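PDB 2B7K: SCO1 protein from Saccharomyces cerevisiae, which is required for accumulation of cytochrome c oxidase subunits 1 and 2 and probably acts as a copper chaperone at the mitochondrial inner membrane. Local coordinates for residues Ile45-Phe50 and Pro81-Cys86; Gly49-Pro54 and Ala89-Ala94. One frame throughout, in Å; residues are numbered along the deposited sequence. Where two conformers were deposited one is given.

Contact 1 (Ile45-Phe50 and Pro81-Cys86)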
# COMPACT_ATOMS: atom_id res chain seq x y z
N ILE A 45 -0.00 4.66 -1.42
CA ILE A 45 -1.11 3.94 -0.82
C ILE A 45 -0.55 2.55 -0.53
O ILE A 45 -0.09 1.84 -1.42
CB ILE A 45 -2.35 3.92 -1.74
CG1 ILE A 45 -3.51 3.26 -1.00
CG2 ILE A 45 -2.03 3.23 -3.07
CD1 ILE A 45 -4.89 3.58 -1.58
N ILE A 46 -0.57 2.19 0.75
CA ILE A 46 -0.02 0.92 1.21
C ILE A 46 -1.05 -0.09 1.66
O ILE A 46 -2.01 0.24 2.36
CB ILE A 46 0.95 1.17 2.38
CG1 ILE A 46 2.03 2.17 1.94
CG2 ILE A 46 1.57 -0.14 2.84
CD1 ILE A 46 2.89 2.66 3.08
N TYR A 47 -0.85 -1.34 1.25
CA TYR A 47 -1.75 -2.41 1.65
C TYR A 47 -0.92 -3.56 2.17
O TYR A 47 0.02 -4.00 1.50
CB TYR A 47 -2.60 -2.89 0.46
CG TYR A 47 -3.50 -4.05 0.82
CD1 TYR A 47 -4.57 -3.89 1.70
CD2 TYR A 47 -3.26 -5.33 0.31
CE1 TYR A 47 -5.37 -4.97 2.08
CE2 TYR A 47 -4.05 -6.42 0.68
CZ TYR A 47 -5.10 -6.23 1.57
OH TYR A 47 -5.87 -7.32 1.96
N PHE A 48 -1.25 -4.04 3.36
CA PHE A 48 -0.56 -5.17 3.98
C PHE A 48 -1.40 -6.43 3.75
O PHE A 48 -2.60 -6.43 3.98
CB PHE A 48 -0.41 -4.94 5.49
CG PHE A 48 0.66 -3.95 5.86
CD1 PHE A 48 1.93 -4.38 6.22
CD2 PHE A 48 0.39 -2.59 5.86
CE1 PHE A 48 2.93 -3.47 6.58
CE2 PHE A 48 1.37 -1.66 6.21
CZ PHE A 48 2.65 -2.11 6.57
N GLY A 49 -0.76 -7.50 3.29
CA GLY A 49 -1.46 -8.76 3.07
C GLY A 49 -0.44 -9.84 2.78
O GLY A 49 0.73 -9.69 3.12
N PHE A 50 -0.86 -10.94 2.17
CA PHE A 50 0.08 -12.01 1.81
C PHE A 50 -0.47 -12.80 0.63
O PHE A 50 -1.68 -12.91 0.46
CB PHE A 50 0.41 -12.91 3.02
CG PHE A 50 -0.77 -13.59 3.64
CD1 PHE A 50 -0.92 -14.98 3.54
CD2 PHE A 50 -1.70 -12.88 4.38
CE1 PHE A 50 -1.99 -15.63 4.16
CE2 PHE A 50 -2.77 -13.52 5.00
CZ PHE A 50 -2.92 -14.90 4.89
N PRO A 81 1.46 2.83 -5.41
CA PRO A 81 0.83 1.71 -4.72
C PRO A 81 1.84 0.68 -4.27
O PRO A 81 2.68 0.23 -5.05
CB PRO A 81 -0.15 1.17 -5.75
CG PRO A 81 0.57 1.40 -7.03
CD PRO A 81 1.24 2.75 -6.87
N LEU A 82 1.76 0.30 -2.99
CA LEU A 82 2.70 -0.65 -2.42
C LEU A 82 1.98 -1.80 -1.72
O LEU A 82 1.05 -1.57 -0.94
CB LEU A 82 3.59 0.06 -1.39
CG LEU A 82 4.36 1.27 -1.93
CD1 LEU A 82 4.99 2.05 -0.77
CD2 LEU A 82 5.42 0.80 -2.91
N PHE A 83 2.40 -3.02 -2.03
CA PHE A 83 1.84 -4.21 -1.40
C PHE A 83 2.93 -4.77 -0.49
O PHE A 83 3.96 -5.24 -0.97
CB PHE A 83 1.47 -5.27 -2.44
CG PHE A 83 0.95 -6.56 -1.85
CD1 PHE A 83 1.61 -7.76 -2.07
CD2 PHE A 83 -0.20 -6.56 -1.07
CE1 PHE A 83 1.13 -8.96 -1.52
CE2 PHE A 83 -0.70 -7.75 -0.52
CZ PHE A 83 -0.03 -8.95 -0.75
N ILE A 84 2.73 -4.69 0.81
CA ILE A 84 3.73 -5.19 1.75
C ILE A 84 3.26 -6.51 2.33
O ILE A 84 2.18 -6.60 2.91
CB ILE A 84 3.97 -4.19 2.90
CG1 ILE A 84 4.40 -2.84 2.33
CG2 ILE A 84 5.07 -4.73 3.82
CD1 ILE A 84 4.75 -1.80 3.40
N THR A 85 4.08 -7.55 2.18
CA THR A 85 3.70 -8.85 2.70
C THR A 85 3.93 -8.94 4.21
O THR A 85 4.82 -8.29 4.76
CB THR A 85 4.50 -10.00 2.03
OG1 THR A 85 4.01 -11.26 2.51
CG2 THR A 85 5.99 -9.88 2.36
N CYS A 86 3.03 -9.72 4.83
CA CYS A 86 3.13 -10.02 6.25
C CYS A 86 3.59 -11.46 6.48
O CYS A 86 3.58 -11.96 7.57
CB CYS A 86 1.78 -9.80 6.94
SG CYS A 86 1.22 -8.08 6.94

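Contact 2 (Gly49-Pro54 and Ala89-Ala94)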
# COMPACT_ATOMS: atom_id res chain seq x y z
N GLY A 49 -0.76 -7.50 3.29
CA GLY A 49 -1.46 -8.76 3.07
C GLY A 49 -0.44 -9.84 2.78
O GLY A 49 0.73 -9.69 3.12
N PHE A 50 -0.86 -10.94 2.17
CA PHE A 50 0.08 -12.01 1.81
C PHE A 50 -0.47 -12.80 0.63
O PHE A 50 -1.68 -12.91 0.46
CB PHE A 50 0.41 -12.91 3.02
CG PHE A 50 -0.77 -13.59 3.64
CD1 PHE A 50 -0.92 -14.98 3.54
CD2 PHE A 50 -1.70 -12.88 4.38
CE1 PHE A 50 -1.99 -15.63 4.16
CE2 PHE A 50 -2.77 -13.52 5.00
CZ PHE A 50 -2.92 -14.90 4.89
N SER A 51 0.43 -13.34 -0.20
CA SER A 51 0.02 -14.06 -1.40
C SER A 51 -0.88 -15.26 -1.18
O SER A 51 -1.69 -15.59 -2.04
CB SER A 51 1.25 -14.49 -2.22
OG SER A 51 1.97 -15.52 -1.58
N ASN A 52 -0.75 -15.93 -0.03
CA ASN A 52 -1.59 -17.09 0.24
C ASN A 52 -2.90 -16.77 0.96
O ASN A 52 -3.55 -17.66 1.51
CB ASN A 52 -0.80 -18.14 1.03
CG ASN A 52 0.26 -18.83 0.20
OD1 ASN A 52 1.43 -18.44 0.21
ND2 ASN A 52 -0.15 -19.85 -0.54
N CYS A 53 -3.27 -15.49 0.95
CA CYS A 53 -4.51 -15.05 1.59
C CYS A 53 -5.71 -15.39 0.71
O CYS A 53 -5.74 -15.07 -0.47
CB CYS A 53 -4.46 -13.54 1.84
SG CYS A 53 -6.00 -12.85 2.49
N PRO A 54 -6.72 -16.06 1.29
CA PRO A 54 -7.89 -16.41 0.49
C PRO A 54 -8.97 -15.33 0.52
O PRO A 54 -9.35 -14.85 1.59
CB PRO A 54 -8.35 -17.71 1.12
CG PRO A 54 -8.10 -17.45 2.57
CD PRO A 54 -6.73 -16.78 2.57
N ALA A 89 8.14 -15.53 5.22
CA ALA A 89 8.59 -16.91 5.07
C ALA A 89 8.37 -17.46 3.67
O ALA A 89 9.22 -18.16 3.13
CB ALA A 89 7.90 -17.80 6.09
N ARG A 90 7.23 -17.10 3.07
CA ARG A 90 6.88 -17.59 1.74
C ARG A 90 6.88 -16.54 0.63
O ARG A 90 7.14 -16.86 -0.52
CB ARG A 90 5.49 -18.25 1.78
CG ARG A 90 5.43 -19.52 2.60
CD ARG A 90 4.03 -20.14 2.58
NE ARG A 90 3.05 -19.31 3.29
CZ ARG A 90 1.76 -19.62 3.43
NH1 ARG A 90 0.95 -18.80 4.08
NH2 ARG A 90 1.28 -20.74 2.92
N ASP A 91 6.59 -15.29 0.98
CA ASP A 91 6.52 -14.23 -0.02
C ASP A 91 7.84 -13.58 -0.39
O ASP A 91 8.13 -12.44 -0.02
CB ASP A 91 5.51 -13.16 0.43
CG ASP A 91 4.07 -13.63 0.29
OD1 ASP A 91 3.85 -14.80 -0.09
OD2 ASP A 91 3.16 -12.83 0.56
N SER A 92 8.64 -14.33 -1.14
CA SER A 92 9.93 -13.88 -1.62
C SER A 92 9.68 -12.95 -2.80
O SER A 92 8.54 -12.83 -3.29
CB SER A 92 10.73 -15.08 -2.11
OG SER A 92 10.08 -15.65 -3.24
N PRO A 93 10.72 -12.26 -3.28
CA PRO A 93 10.50 -11.36 -4.41
C PRO A 93 9.87 -12.07 -5.61
O PRO A 93 8.98 -11.52 -6.24
CB PRO A 93 11.91 -10.83 -4.70
CG PRO A 93 12.50 -10.75 -3.32
CD PRO A 93 12.07 -12.06 -2.70
N ALA A 94 10.31 -13.29 -5.92
CA ALA A 94 9.76 -14.02 -7.05
C ALA A 94 8.28 -14.37 -6.85
O ALA A 94 7.48 -14.27 -7.79
CB ALA A 94 10.56 -15.30 -7.30
O HOH W 1 1.85 -15.97 1.55

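Contact 1 (Ile45-Phe50 and Pro81-Cys86)
Strands 44-49 and 80-85 are the two parallel strands of a beta-alpha-beta unit in the thioredoxin-like domain of Sco1, joined through helix 56-75. Ile45 pairs with Pro81, Ile46 with Leu82, and so on to Gly49 with Thr85. Five backbone hydrogen bonds join the segments, the first from Leu82 N to Ile45 O, the last from Cys86 N to Gly49 O (2.9 Å). Ile45, Tyr47, Pro81 and Phe83 share one face of the sheet. There the Tyr47 and Phe83 rings lie side by side and meet rim to rim, Tyr47 CD2 3.6 Å from Phe83 CD2, with planes 20° apart. Both CG atoms stand anti to the backbone N (chi1 177° in each), which sends the rings the same way. Phe83 CZ lies against the Gly49-Phe50 link, 3.7 Å from Gly49 C and near Phe50 N. Tyr47 OH bonds to Ser145 O, and its ring packs on helix 56-75 beside Cys57. On the other face, Ile84 CD1 touches Ile46 CG2 at 3.6 Å. Ile84 also lies alongside Phe48, its CB over the ring face, 4.2 Å from the centroid.

Contact 2 (Gly49-Pro54 and Ala89-Ala94)
Ser51 is held by Asp91 through two hydrogen bonds, one to each carboxylate oxygen. Ser51 N points nearly straight at Asp91 OD2 (2.9 Å), and the acceptor OD2 takes this N-H on its syn lone pair. Ser51 OG donates to Asp91 OD1 at 2.5 Å, a short bond that arrives on the syn side but 29° out of the carboxylate plane. The hydroxyl lies between the backbone N and the carbonyl carbon of its own residue (chi1 71°), and this brings OG round to the side of its own N-H. Next to this pair, the Asn52 amide stacks on the Arg90 guanidinium with planes 10° apart. Asn52 OD1 lies over the centre of the guanidinium, 3.4 Å from Arg90 CZ. Water 1 ties the two pairs together. It accepts from Asn52 N (3.0 Å) and lies 2.8 Å from both Asn52 OD1 and Asp91 OD1.

Further out, a type I turn from Phe50 to Cys53 shapes the loop, closed by Cys53 N to Phe50 O. Cys53 CB lies over the Phe50 ring. Asp87 forms a salt bridge with Arg90 NE. Asp91 is buried and centres an inverse gamma turn just before helix 93-100. With donors at both oxygens, its carboxylate probably stays ionised and anchors the loop that carries Cys53, a copper ligand by similarity.

In the fold
Contact 2 begins where the first strand of contact 1 ends, and the two share Gly49 and Phe50. Their centres are 10 Å apart. Contact 1 lies in the core, its centre about 4 Å from the centre of the chain. Contact 2 lies at the surface, its centre about 15 Å from the centre of the chain. Thr85 OG1 of contact 1 is 2.6 Å from Asp91 OD2 of contact 2, a probable hydrogen bond that links the strand end to the loop before helix 93-100. Contact 2 carries Cys53, and contact 1 places Tyr47 about 3 Å from Cys57, between side chains. Both cysteines are copper ligands by similarity. His144, likewise, is about 9 Å from Phe50 between side chains.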